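Local coordinates for beta-N-acetylhexosaminidase (Streptomyces plicatus, PDB 1JAK), which hydrolyses terminal N-acetylhexosamine residues from glycoconjugates as a family 20 glycosidase, a family known for substrate-assisted catalysis, at residues A[445-450]-A[456-461]; A[461-466]-A[494-499]; A[184-189]-A[468-473]; A[175-180]-A[233-238]. All blocks are in the same frame, centred on the assembly; numbering follows the deposited sequence.

Contact 1 of 4, residues A[445-450]-A[456-461]. With IFG ((2R,3R,4S,5R)-2-acetamido-3,4-dihydroxy-5-hydroxymethyl-piperidine), chain F.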
# COMPACT_ATOMS: atom_id res chain seq x y z
N ALA A 445 0.87 2.65 -5.04
CA ALA A 445 2.14 2.15 -5.56
C ALA A 445 2.01 0.63 -5.69
O ALA A 445 2.18 -0.09 -4.71
CB ALA A 445 3.28 2.50 -4.61
N PRO A 446 1.71 0.14 -6.89
CA PRO A 446 1.57 -1.31 -7.09
C PRO A 446 2.90 -2.02 -7.30
O PRO A 446 3.78 -1.51 -7.98
CB PRO A 446 0.69 -1.43 -8.34
CG PRO A 446 0.04 -0.06 -8.46
CD PRO A 446 1.14 0.86 -8.04
N LEU A 447 3.04 -3.20 -6.70
CA LEU A 447 4.24 -4.00 -6.87
C LEU A 447 3.83 -5.33 -7.50
O LEU A 447 3.32 -6.22 -6.82
CB LEU A 447 4.94 -4.25 -5.52
CG LEU A 447 6.23 -5.10 -5.58
CD1 LEU A 447 7.20 -4.51 -6.60
CD2 LEU A 447 6.87 -5.14 -4.19
N TRP A 448 4.03 -5.43 -8.81
CA TRP A 448 3.70 -6.63 -9.56
C TRP A 448 4.83 -7.64 -9.39
O TRP A 448 5.99 -7.25 -9.25
CB TRP A 448 3.49 -6.27 -11.03
CG TRP A 448 2.36 -5.30 -11.20
CD1 TRP A 448 2.44 -3.96 -11.42
CD2 TRP A 448 0.96 -5.61 -11.10
NE1 TRP A 448 1.18 -3.40 -11.46
CE2 TRP A 448 0.25 -4.39 -11.27
CE3 TRP A 448 0.23 -6.79 -10.88
CZ2 TRP A 448 -1.14 -4.33 -11.23
CZ3 TRP A 448 -1.16 -6.72 -10.85
CH2 TRP A 448 -1.83 -5.50 -11.02
N THR A 449 4.51 -8.93 -9.42
CA THR A 449 5.55 -9.91 -9.16
C THR A 449 5.96 -10.92 -10.23
O THR A 449 6.44 -12.00 -9.91
CB THR A 449 5.24 -10.67 -7.85
OG1 THR A 449 3.94 -11.26 -7.92
CG2 THR A 449 5.28 -9.71 -6.67
N GLU A 450 5.79 -10.58 -11.51
CA GLU A 450 6.21 -11.50 -12.56
C GLU A 450 7.68 -11.89 -12.37
O GLU A 450 8.06 -13.03 -12.65
CB GLU A 450 6.07 -10.86 -13.95
CG GLU A 450 4.69 -10.94 -14.56
CD GLU A 450 3.82 -9.75 -14.24
OE1 GLU A 450 4.13 -9.00 -13.29
OE2 GLU A 450 2.81 -9.56 -14.94
N ASP A 456 13.20 -10.38 -0.19
CA ASP A 456 14.32 -9.47 -0.43
C ASP A 456 14.21 -8.79 -1.79
O ASP A 456 14.60 -7.63 -1.94
CB ASP A 456 15.66 -10.21 -0.32
CG ASP A 456 15.93 -10.72 1.09
OD1 ASP A 456 15.38 -10.14 2.05
OD2 ASP A 456 16.71 -11.69 1.23
N GLN A 457 13.70 -9.52 -2.78
CA GLN A 457 13.54 -8.94 -4.11
C GLN A 457 12.42 -7.91 -4.07
O GLN A 457 12.48 -6.89 -4.76
CB GLN A 457 13.22 -10.04 -5.13
CG GLN A 457 14.34 -11.07 -5.25
CD GLN A 457 14.06 -12.11 -6.31
OE1 GLN A 457 12.91 -12.52 -6.51
NE2 GLN A 457 15.11 -12.56 -7.00
N LEU A 458 11.39 -8.16 -3.26
CA LEU A 458 10.31 -7.20 -3.13
C LEU A 458 10.89 -5.90 -2.59
O LEU A 458 10.56 -4.81 -3.07
CB LEU A 458 9.23 -7.71 -2.18
CG LEU A 458 8.45 -8.96 -2.59
CD1 LEU A 458 7.40 -9.27 -1.53
CD2 LEU A 458 7.79 -8.75 -3.95
N ASP A 459 11.76 -6.00 -1.58
CA ASP A 459 12.37 -4.81 -0.99
C ASP A 459 13.19 -4.01 -1.99
O ASP A 459 13.08 -2.78 -2.06
CB ASP A 459 13.28 -5.17 0.19
CG ASP A 459 12.51 -5.59 1.44
OD1 ASP A 459 11.36 -5.13 1.62
OD2 ASP A 459 13.07 -6.37 2.24
N TYR A 460 14.02 -4.70 -2.77
CA TYR A 460 14.88 -4.03 -3.74
C TYR A 460 14.11 -3.21 -4.77
O TYR A 460 14.58 -2.15 -5.20
CB TYR A 460 15.77 -5.05 -4.45
CG TYR A 460 16.70 -4.43 -5.47
CD1 TYR A 460 17.87 -3.78 -5.08
CD2 TYR A 460 16.39 -4.48 -6.82
CE1 TYR A 460 18.70 -3.18 -6.03
CE2 TYR A 460 17.21 -3.89 -7.77
CZ TYR A 460 18.36 -3.24 -7.37
OH TYR A 460 19.16 -2.66 -8.32
N MET A 461 12.93 -3.68 -5.16
CA MET A 461 12.13 -2.97 -6.14
C MET A 461 11.19 -1.95 -5.49
O MET A 461 10.84 -0.95 -6.09
CB MET A 461 11.32 -3.96 -6.99
CG MET A 461 12.18 -4.87 -7.87
SD MET A 461 13.37 -3.97 -8.90
CE MET A 461 12.27 -3.19 -10.11
N1 IFG F . -0.05 -4.63 -16.40
C2 IFG F . -0.93 -5.60 -15.70
C3 IFG F . -0.31 -6.27 -14.41
C4 IFG F . 1.19 -6.61 -14.54
C5 IFG F . 1.93 -5.35 -15.00
C6 IFG F . 3.44 -5.48 -15.14
C7 IFG F . -2.20 -3.76 -14.67
C8 IFG F . -3.44 -3.03 -14.23
C9 IFG F . 1.40 -4.81 -16.34
N2 IFG F . -2.21 -4.95 -15.34
O7 IFG F . -1.13 -3.22 -14.41
O3 IFG F . -1.03 -7.46 -14.10
O4 IFG F . 1.35 -7.63 -15.53
O6 IFG F . 4.09 -4.21 -15.06
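Leu447 and Leu458 cross their branches obliquely, CD2 of one lying 3.7 Å from CD2 of the other, and join the end of strand 440-447 to helix 455-462. With CG of Leu447 anti to the backbone N (chi1 180°), its fork reaches the helix, and CD1 packs 4.2 Å from CB of Met461, the two side chains crossing at about a right angle. Thr449 approaches the same Leu458 with its methyl alone: CG2 is 3.8 Å from Leu458 CD2, while OG1 bonds to the backbone O of Asp165. A threonine suits this place because one branch is apolar and the other polar.

Between these two residues Trp448 points away from the helix and lays its indole face under the inhibitor. IFG C3 sits 3.4 Å above the ring plane, over its centre, and O3 lies over the same face, 3.3 Å from Trp448 CZ3. Further along, Glu450 is bent at chi2 and receives O4 of IFG on OE2 in a very short hydrogen bond of 2.5 Å. An alanine in place of Trp448 removes the platform under the piperidine ring and is likely to leave the inhibitor freer to tilt, held chiefly by its polar bonds.

The chemistry thus divides along one short segment. Towards the helix there is no hydrogen bond, only apolar packing of aliphatic groups; towards the pocket, an aromatic face and a carboxylate match the two characters of a sugar, its C-H surface and its hydroxyls.

Contact 2 of 4, residues A[461-466]-A[494-499]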
# COMPACT_ATOMS: atom_id res chain seq x y z
N MET A 461 12.93 -3.68 -5.16
CA MET A 461 12.13 -2.97 -6.14
C MET A 461 11.19 -1.95 -5.49
O MET A 461 10.84 -0.95 -6.09
CB MET A 461 11.32 -3.96 -6.99
CG MET A 461 12.18 -4.87 -7.87
SD MET A 461 13.37 -3.97 -8.90
CE MET A 461 12.27 -3.19 -10.11
N ALA A 462 10.80 -2.21 -4.24
CA ALA A 462 9.92 -1.29 -3.53
C ALA A 462 10.67 -0.07 -3.01
O ALA A 462 10.16 1.04 -3.03
CB ALA A 462 9.22 -2.01 -2.39
N PHE A 463 11.90 -0.29 -2.53
CA PHE A 463 12.72 0.80 -2.00
C PHE A 463 13.79 1.20 -3.01
O PHE A 463 14.43 0.33 -3.61
CB PHE A 463 13.37 0.38 -0.68
CG PHE A 463 12.40 0.18 0.44
CD1 PHE A 463 11.69 -1.02 0.57
CD2 PHE A 463 12.18 1.18 1.38
CE1 PHE A 463 10.78 -1.20 1.60
CE2 PHE A 463 11.27 1.01 2.42
CZ PHE A 463 10.57 -0.19 2.53
N PRO A 464 14.10 2.50 -3.12
CA PRO A 464 13.58 3.66 -2.39
C PRO A 464 12.37 4.44 -2.92
O PRO A 464 12.12 5.55 -2.45
CB PRO A 464 14.80 4.55 -2.30
CG PRO A 464 15.35 4.41 -3.69
CD PRO A 464 15.23 2.90 -3.98
N ARG A 465 11.64 3.91 -3.89
CA ARG A 465 10.50 4.65 -4.43
C ARG A 465 9.23 4.62 -3.57
O ARG A 465 8.40 5.53 -3.65
CB ARG A 465 10.18 4.15 -5.85
CG ARG A 465 11.29 4.46 -6.86
CD ARG A 465 11.04 3.81 -8.22
NE ARG A 465 11.02 2.36 -8.13
CZ ARG A 465 11.03 1.54 -9.18
NH1 ARG A 465 11.06 2.03 -10.41
NH2 ARG A 465 11.02 0.22 -8.99
N LEU A 466 9.08 3.59 -2.74
CA LEU A 466 7.90 3.45 -1.89
C LEU A 466 7.60 4.67 -1.00
O LEU A 466 6.46 5.12 -0.93
CB LEU A 466 8.04 2.19 -1.01
CG LEU A 466 6.84 1.84 -0.13
CD1 LEU A 466 5.67 1.39 -1.00
CD2 LEU A 466 7.24 0.72 0.83
N PRO A 494 20.95 4.65 6.39
CA PRO A 494 21.38 3.94 7.59
C PRO A 494 20.27 3.17 8.31
O PRO A 494 20.53 2.15 8.95
CB PRO A 494 21.99 5.05 8.45
CG PRO A 494 21.21 6.26 8.03
CD PRO A 494 21.14 6.10 6.53
N TYR A 495 19.04 3.66 8.20
CA TYR A 495 17.91 2.98 8.82
C TYR A 495 17.63 1.67 8.09
O TYR A 495 17.43 0.63 8.72
CB TYR A 495 16.66 3.86 8.78
CG TYR A 495 16.74 5.10 9.64
CD1 TYR A 495 17.48 6.21 9.23
CD2 TYR A 495 16.09 5.16 10.88
CE1 TYR A 495 17.57 7.35 10.02
CE2 TYR A 495 16.18 6.30 11.68
CZ TYR A 495 16.92 7.39 11.25
OH TYR A 495 17.03 8.51 12.04
N TRP A 496 17.61 1.72 6.76
CA TRP A 496 17.34 0.52 5.99
C TRP A 496 18.45 -0.51 6.16
O TRP A 496 18.18 -1.71 6.26
CB TRP A 496 17.15 0.89 4.51
CG TRP A 496 15.93 1.74 4.30
CD1 TRP A 496 14.81 1.78 5.09
CD2 TRP A 496 15.68 2.64 3.22
NE1 TRP A 496 13.88 2.64 4.56
CE2 TRP A 496 14.39 3.18 3.41
CE3 TRP A 496 16.42 3.05 2.10
CZ2 TRP A 496 13.82 4.11 2.53
CZ3 TRP A 496 15.85 3.97 1.22
CH2 TRP A 496 14.56 4.48 1.44
N GLU A 497 19.69 -0.05 6.21
CA GLU A 497 20.83 -0.94 6.41
C GLU A 497 20.70 -1.65 7.75
O GLU A 497 20.86 -2.87 7.84
CB GLU A 497 22.14 -0.15 6.36
CG GLU A 497 22.52 0.31 4.96
CD GLU A 497 23.69 1.28 4.96
OE1 GLU A 497 24.48 1.25 5.92
OE2 GLU A 497 23.80 2.07 4.00
N ALA A 498 20.39 -0.88 8.79
CA ALA A 498 20.24 -1.44 10.13
C ALA A 498 19.05 -2.38 10.22
O ALA A 498 19.07 -3.35 10.98
CB ALA A 498 20.09 -0.30 11.15
N ALA A 499 18.01 -2.11 9.43
CA ALA A 499 16.80 -2.93 9.42
C ALA A 499 16.88 -4.14 8.49
O ALA A 499 15.99 -4.99 8.50
CB ALA A 499 15.60 -2.06 9.04
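Phe463 turns the CD2-CE2 edge of its ring onto the face of Trp496 in a T-shaped (edge-to-face) stack, the planes at 72° and the ring centroid 5.0 Å from that of the five-membered ring. CD2 of Phe463 comes down near the rim of the indole, 3.5 Å from Trp496 CZ2. Beside it, CB of Pro464 packs 3.7 Å from Trp496 CZ3. Pro464 follows a cis peptide bond, in the link between helices 455-462 and 465-474, and its compact ring fits beside the indole.

These three buried residues make the whole tight part of the contact. The backbones stay well apart, with 9.2 Å between Phe463 CA and Trp496 CA, a gap that the two aromatic side chains span. On the looser side, helix 493-499 turns Glu497 to solvent and leaves Ala498 partly exposed. Facing away from that helix, Arg465 folds back along its own segment, and its NH2 bonds to Met461 O at 3.1 Å, almost straight and in the guanidinium plane.

The indole nitrogen of Trp496 is satisfied by Tyr186 OH. At this point, then, helix 493-499 meets the link between the two other helices through aromatic and apolar surface, with no hydrogen bond between the two segments.

Contact 3 of 4, residues A[184-189]-A[468-473]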
# COMPACT_ATOMS: atom_id res chain seq x y z
N ALA A 184 3.71 0.35 6.36
CA ALA A 184 3.20 1.07 7.52
C ALA A 184 4.12 2.22 7.93
O ALA A 184 3.68 3.22 8.49
CB ALA A 184 3.04 0.10 8.69
N ARG A 185 5.41 2.08 7.62
CA ARG A 185 6.39 3.11 7.96
C ARG A 185 6.08 4.47 7.36
O ARG A 185 6.45 5.50 7.93
CB ARG A 185 7.79 2.71 7.46
CG ARG A 185 8.44 1.56 8.20
CD ARG A 185 9.69 1.10 7.44
NE ARG A 185 10.39 0.03 8.15
CZ ARG A 185 11.32 0.22 9.07
NH1 ARG A 185 11.69 1.45 9.40
NH2 ARG A 185 11.88 -0.82 9.68
N TYR A 186 5.41 4.47 6.22
CA TYR A 186 5.15 5.72 5.51
C TYR A 186 3.71 6.23 5.48
O TYR A 186 3.33 7.01 4.61
CB TYR A 186 5.73 5.59 4.10
CG TYR A 186 7.16 5.09 4.17
CD1 TYR A 186 8.16 5.89 4.73
CD2 TYR A 186 7.48 3.79 3.80
CE1 TYR A 186 9.45 5.39 4.93
CE2 TYR A 186 8.77 3.28 4.00
CZ TYR A 186 9.74 4.08 4.57
OH TYR A 186 11.00 3.58 4.81
N LYS A 187 2.92 5.78 6.45
CA LYS A 187 1.55 6.22 6.61
C LYS A 187 0.55 5.83 5.51
O LYS A 187 -0.46 6.50 5.33
CB LYS A 187 1.52 7.74 6.84
CG LYS A 187 2.38 8.18 8.03
CD LYS A 187 2.22 9.68 8.32
CE LYS A 187 3.06 10.13 9.53
NZ LYS A 187 4.52 10.21 9.23
N TYR A 188 0.85 4.76 4.77
CA TYR A 188 -0.09 4.28 3.77
C TYR A 188 -1.28 3.82 4.61
O TYR A 188 -1.09 3.41 5.76
CB TYR A 188 0.48 3.06 3.04
CG TYR A 188 1.41 3.39 1.90
CD1 TYR A 188 0.91 3.74 0.64
CD2 TYR A 188 2.80 3.34 2.06
CE1 TYR A 188 1.77 4.02 -0.42
CE2 TYR A 188 3.66 3.62 1.01
CZ TYR A 188 3.14 3.96 -0.24
OH TYR A 188 3.98 4.23 -1.29
N ASN A 189 -2.50 3.89 4.08
CA ASN A 189 -3.65 3.46 4.86
C ASN A 189 -4.51 2.41 4.18
O ASN A 189 -5.54 1.99 4.71
CB ASN A 189 -4.51 4.67 5.28
CG ASN A 189 -5.14 5.40 4.10
OD1 ASN A 189 -4.95 5.02 2.94
ND2 ASN A 189 -5.89 6.45 4.40
N GLY A 468 8.39 7.73 -1.46
CA GLY A 468 8.01 8.86 -2.30
C GLY A 468 6.54 8.90 -2.66
O GLY A 468 5.92 9.96 -2.63
N VAL A 469 5.97 7.75 -3.01
CA VAL A 469 4.56 7.70 -3.36
C VAL A 469 3.71 7.99 -2.12
O VAL A 469 2.64 8.59 -2.21
CB VAL A 469 4.18 6.33 -3.95
CG1 VAL A 469 2.72 6.35 -4.41
CG2 VAL A 469 5.10 6.01 -5.12
N ALA A 470 4.20 7.56 -0.96
CA ALA A 470 3.50 7.81 0.29
C ALA A 470 3.45 9.31 0.53
O ALA A 470 2.44 9.85 0.98
CB ALA A 470 4.21 7.11 1.45
N GLU A 471 4.55 10.00 0.23
CA GLU A 471 4.60 11.44 0.41
C GLU A 471 3.61 12.14 -0.51
O GLU A 471 2.92 13.08 -0.10
CB GLU A 471 6.01 11.99 0.15
CG GLU A 471 6.06 13.52 0.21
CD GLU A 471 7.39 14.06 0.70
OE1 GLU A 471 7.92 13.51 1.69
OE2 GLU A 471 7.90 15.04 0.10
N LEU A 472 3.51 11.69 -1.75
CA LEU A 472 2.57 12.29 -2.69
C LEU A 472 1.15 12.17 -2.15
O LEU A 472 0.33 13.06 -2.33
CB LEU A 472 2.67 11.62 -4.06
CG LEU A 472 3.99 11.81 -4.81
CD1 LEU A 472 3.92 11.10 -6.15
CD2 LEU A 472 4.27 13.29 -5.01
N GLY A 473 0.87 11.07 -1.46
CA GLY A 473 -0.46 10.88 -0.92
C GLY A 473 -0.71 11.64 0.36
O GLY A 473 -1.83 12.07 0.62
O HOH W 1 1.03 8.19 3.01
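A water lies between Tyr186 O and Ala470 O, 3.0 Å from each, and can donate to either, so that it probably links a loop carbonyl to a helix carbonyl that could not bond to each other directly. Beside this water the two backbones come close: CB of Ala470 is 3.3 Å from Tyr186 O and 3.4 Å from Tyr186 CB. Alanine suits the place, since a single methyl fills it.

That methyl also sits over the face of Tyr188 in a CH-pi contact, 4.0 Å from the ring centroid and 29° off the normal. CG of Tyr188 stands anti to the carbonyl carbon (chi1 -83°), which carries the ring across to the helix and sets its OH 3.4 Å from Val469 CB. Past this valine the hydroxyl bonds to Leu466 O, one turn back along the helix. A phenylalanine in place of Tyr188 lacks the hydroxyl and would probably leave Leu466 O without that partner, weakening the tie between loop and helix.

Residues 184-187 form a type I beta turn that ends on Lys187, whose phi is positive (67°), steering the chain from helix 173-184 into strand 190-194. Such alpha-to-beta loops lie at the end of a TIM barrel remote from the catalytic pocket; here one near the start of the barrel packs on helix 465-474, which comes after its last strand.

Contact 4 of 4, residues A[175-180]-A[233-238]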
# COMPACT_ATOMS: atom_id res chain seq x y z
N GLU A 175 5.02 -13.41 4.93
CA GLU A 175 5.70 -12.54 3.99
C GLU A 175 4.84 -11.31 3.71
O GLU A 175 5.36 -10.22 3.50
CB GLU A 175 6.03 -13.31 2.70
CG GLU A 175 6.96 -14.48 2.97
CD GLU A 175 7.26 -15.31 1.75
OE1 GLU A 175 6.32 -15.68 1.02
OE2 GLU A 175 8.45 -15.62 1.53
N VAL A 176 3.52 -11.49 3.73
CA VAL A 176 2.63 -10.36 3.51
C VAL A 176 2.68 -9.45 4.74
O VAL A 176 2.65 -8.23 4.62
CB VAL A 176 1.18 -10.83 3.26
CG1 VAL A 176 0.24 -9.63 3.20
CG2 VAL A 176 1.12 -11.58 1.93
N LYS A 177 2.78 -10.05 5.93
CA LYS A 177 2.87 -9.26 7.16
C LYS A 177 4.15 -8.42 7.10
O LYS A 177 4.16 -7.27 7.54
CB LYS A 177 2.91 -10.17 8.39
CG LYS A 177 1.57 -10.79 8.73
CD LYS A 177 1.66 -11.62 10.00
CE LYS A 177 0.29 -12.15 10.40
NZ LYS A 177 0.35 -12.99 11.63
N ARG A 178 5.21 -9.01 6.57
CA ARG A 178 6.48 -8.31 6.44
C ARG A 178 6.31 -7.10 5.51
O ARG A 178 6.78 -6.01 5.82
CB ARG A 178 7.55 -9.25 5.89
CG ARG A 178 8.82 -8.55 5.42
CD ARG A 178 9.93 -9.55 5.12
NE ARG A 178 10.95 -9.01 4.23
CZ ARG A 178 12.14 -9.57 4.02
NH1 ARG A 178 12.48 -10.68 4.67
NH2 ARG A 178 13.00 -9.02 3.17
N TYR A 179 5.62 -7.29 4.39
CA TYR A 179 5.43 -6.18 3.46
C TYR A 179 4.52 -5.13 4.10
O TYR A 179 4.71 -3.93 3.88
CB TYR A 179 4.83 -6.67 2.14
CG TYR A 179 5.03 -5.67 1.02
CD1 TYR A 179 6.31 -5.39 0.53
CD2 TYR A 179 3.96 -4.95 0.50
CE1 TYR A 179 6.52 -4.42 -0.45
CE2 TYR A 179 4.15 -3.97 -0.49
CZ TYR A 179 5.44 -3.72 -0.95
OH TYR A 179 5.65 -2.75 -1.91
N ILE A 180 3.54 -5.58 4.87
CA ILE A 180 2.64 -4.66 5.56
C ILE A 180 3.48 -3.75 6.47
O ILE A 180 3.27 -2.54 6.51
CB ILE A 180 1.60 -5.44 6.40
CG1 ILE A 180 0.49 -5.95 5.48
CG2 ILE A 180 1.04 -4.56 7.53
CD1 ILE A 180 -0.46 -6.93 6.14
N TYR A 233 -6.59 -15.50 5.36
CA TYR A 233 -6.97 -14.20 4.83
C TYR A 233 -7.46 -13.30 5.95
O TYR A 233 -7.12 -12.12 6.01
CB TYR A 233 -8.07 -14.34 3.78
CG TYR A 233 -8.34 -13.04 3.08
CD1 TYR A 233 -7.42 -12.51 2.18
CD2 TYR A 233 -9.48 -12.29 3.37
CE1 TYR A 233 -7.62 -11.27 1.59
CE2 TYR A 233 -9.70 -11.05 2.78
CZ TYR A 233 -8.75 -10.55 1.89
OH TYR A 233 -8.94 -9.32 1.30
N LYS A 234 -8.27 -13.86 6.85
CA LYS A 234 -8.78 -13.09 7.98
C LYS A 234 -7.62 -12.56 8.83
O LYS A 234 -7.67 -11.44 9.34
CB LYS A 234 -9.70 -13.95 8.85
CG LYS A 234 -10.96 -14.44 8.16
CD LYS A 234 -11.78 -15.31 9.12
CE LYS A 234 -12.92 -16.00 8.41
NZ LYS A 234 -13.69 -16.89 9.34
N GLU A 235 -6.59 -13.38 8.99
CA GLU A 235 -5.42 -13.00 9.77
C GLU A 235 -4.66 -11.86 9.10
O GLU A 235 -4.15 -10.96 9.77
CB GLU A 235 -4.50 -14.21 9.99
CG GLU A 235 -3.17 -13.92 10.68
CD GLU A 235 -3.31 -13.24 12.04
OE1 GLU A 235 -4.41 -13.27 12.63
OE2 GLU A 235 -2.30 -12.69 12.53
N ILE A 236 -4.57 -11.90 7.77
CA ILE A 236 -3.89 -10.83 7.05
C ILE A 236 -4.68 -9.53 7.26
O ILE A 236 -4.10 -8.47 7.51
CB ILE A 236 -3.81 -11.13 5.53
CG1 ILE A 236 -2.83 -12.29 5.29
CG2 ILE A 236 -3.36 -9.88 4.77
CD1 ILE A 236 -2.70 -12.70 3.82
N VAL A 237 -6.00 -9.62 7.17
CA VAL A 237 -6.85 -8.44 7.35
C VAL A 237 -6.71 -7.90 8.78
O VAL A 237 -6.64 -6.69 8.98
CB VAL A 237 -8.33 -8.77 7.07
CG1 VAL A 237 -9.21 -7.59 7.45
CG2 VAL A 237 -8.51 -9.10 5.60
N ARG A 238 -6.65 -8.80 9.76
CA ARG A 238 -6.52 -8.38 11.15
C ARG A 238 -5.18 -7.69 11.38
O ARG A 238 -5.12 -6.64 12.02
CB ARG A 238 -6.63 -9.59 12.09
CG ARG A 238 -6.58 -9.21 13.57
CD ARG A 238 -6.18 -10.40 14.43
NE ARG A 238 -4.80 -10.80 14.16
CZ ARG A 238 -3.73 -10.08 14.50
NH1 ARG A 238 -3.88 -8.92 15.13
NH2 ARG A 238 -2.51 -10.51 14.20
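The carboxylate of Glu235 is approached around its oxygens by two basic side chains, Lys177 from the neighbouring helix and Arg238 from its own, in a salt-bridge network along one side of two adjacent outer helices of the TIM barrel. Lys177 NZ comes to OE2 on the anti lone pair, 2.8 Å away, while the guanidinium of Arg238 lies on the syn side and grips side-on: its NE reaches Glu235 OE1 at 2.9 Å, and its NH2 reaches Glu235 OE2 at 2.8 Å. The carboxylate edge stays in the guanidinium plane, but the nitrogens stand 32° and 26° out of the carboxylate plane, and the two flat groups meet at a shallow fold.

Helices 173-184 and 230-242 run nearly parallel, 15° between the directions of the two short segments, as expected where each helix returns the chain to the next parallel strand. The axes are 10.3 Å apart, a spacing that branched aliphatic residues fill well. Val176 CG1 meets Ile236 CG2 at 3.9 Å, the two side chains crossing at about a right angle, and Ile180 CD1 approaches the same CG2 more loosely.

Glu235 and Lys177 suit the partly exposed margin of this apolar seam because their chains are long enough to reach across it. Lys177 is extended beyond CG, whereas Glu235 bends at chi2 to bring its carboxylate round to both partners. With OE2 accepting from both bases, the negative charge probably offsets their closeness: Lys177 NZ and Arg238 NH2 are 4.6 Å apart.

Overall arrangement
Contact 1 alone reaches the bound inhibitor; contact 4 lies in the helical layer, contact 3 at the barrel's remote end and contact 2 where helix 493-499 packs on. Contact 2 continues contact 1 through Met461 and helix 455-462, their centres about 12 Å apart. Contact 4, its centre about 16 Å from that of contact 1, is tied to it by Arg178, whose NH2 lies 2.8 Å from Asp459 OD2. Contacts 2 and 3, about 14 Å between centres, share helix 465-474 and meet where Trp496 NE1 is 3.0 Å from Tyr186 OH. Ala445, on the pocket strand, packs its CB 3.8 Å from Tyr188 OH, linking contacts 1 and 3. Helix 173-184 leads from contact 4 into contact 3.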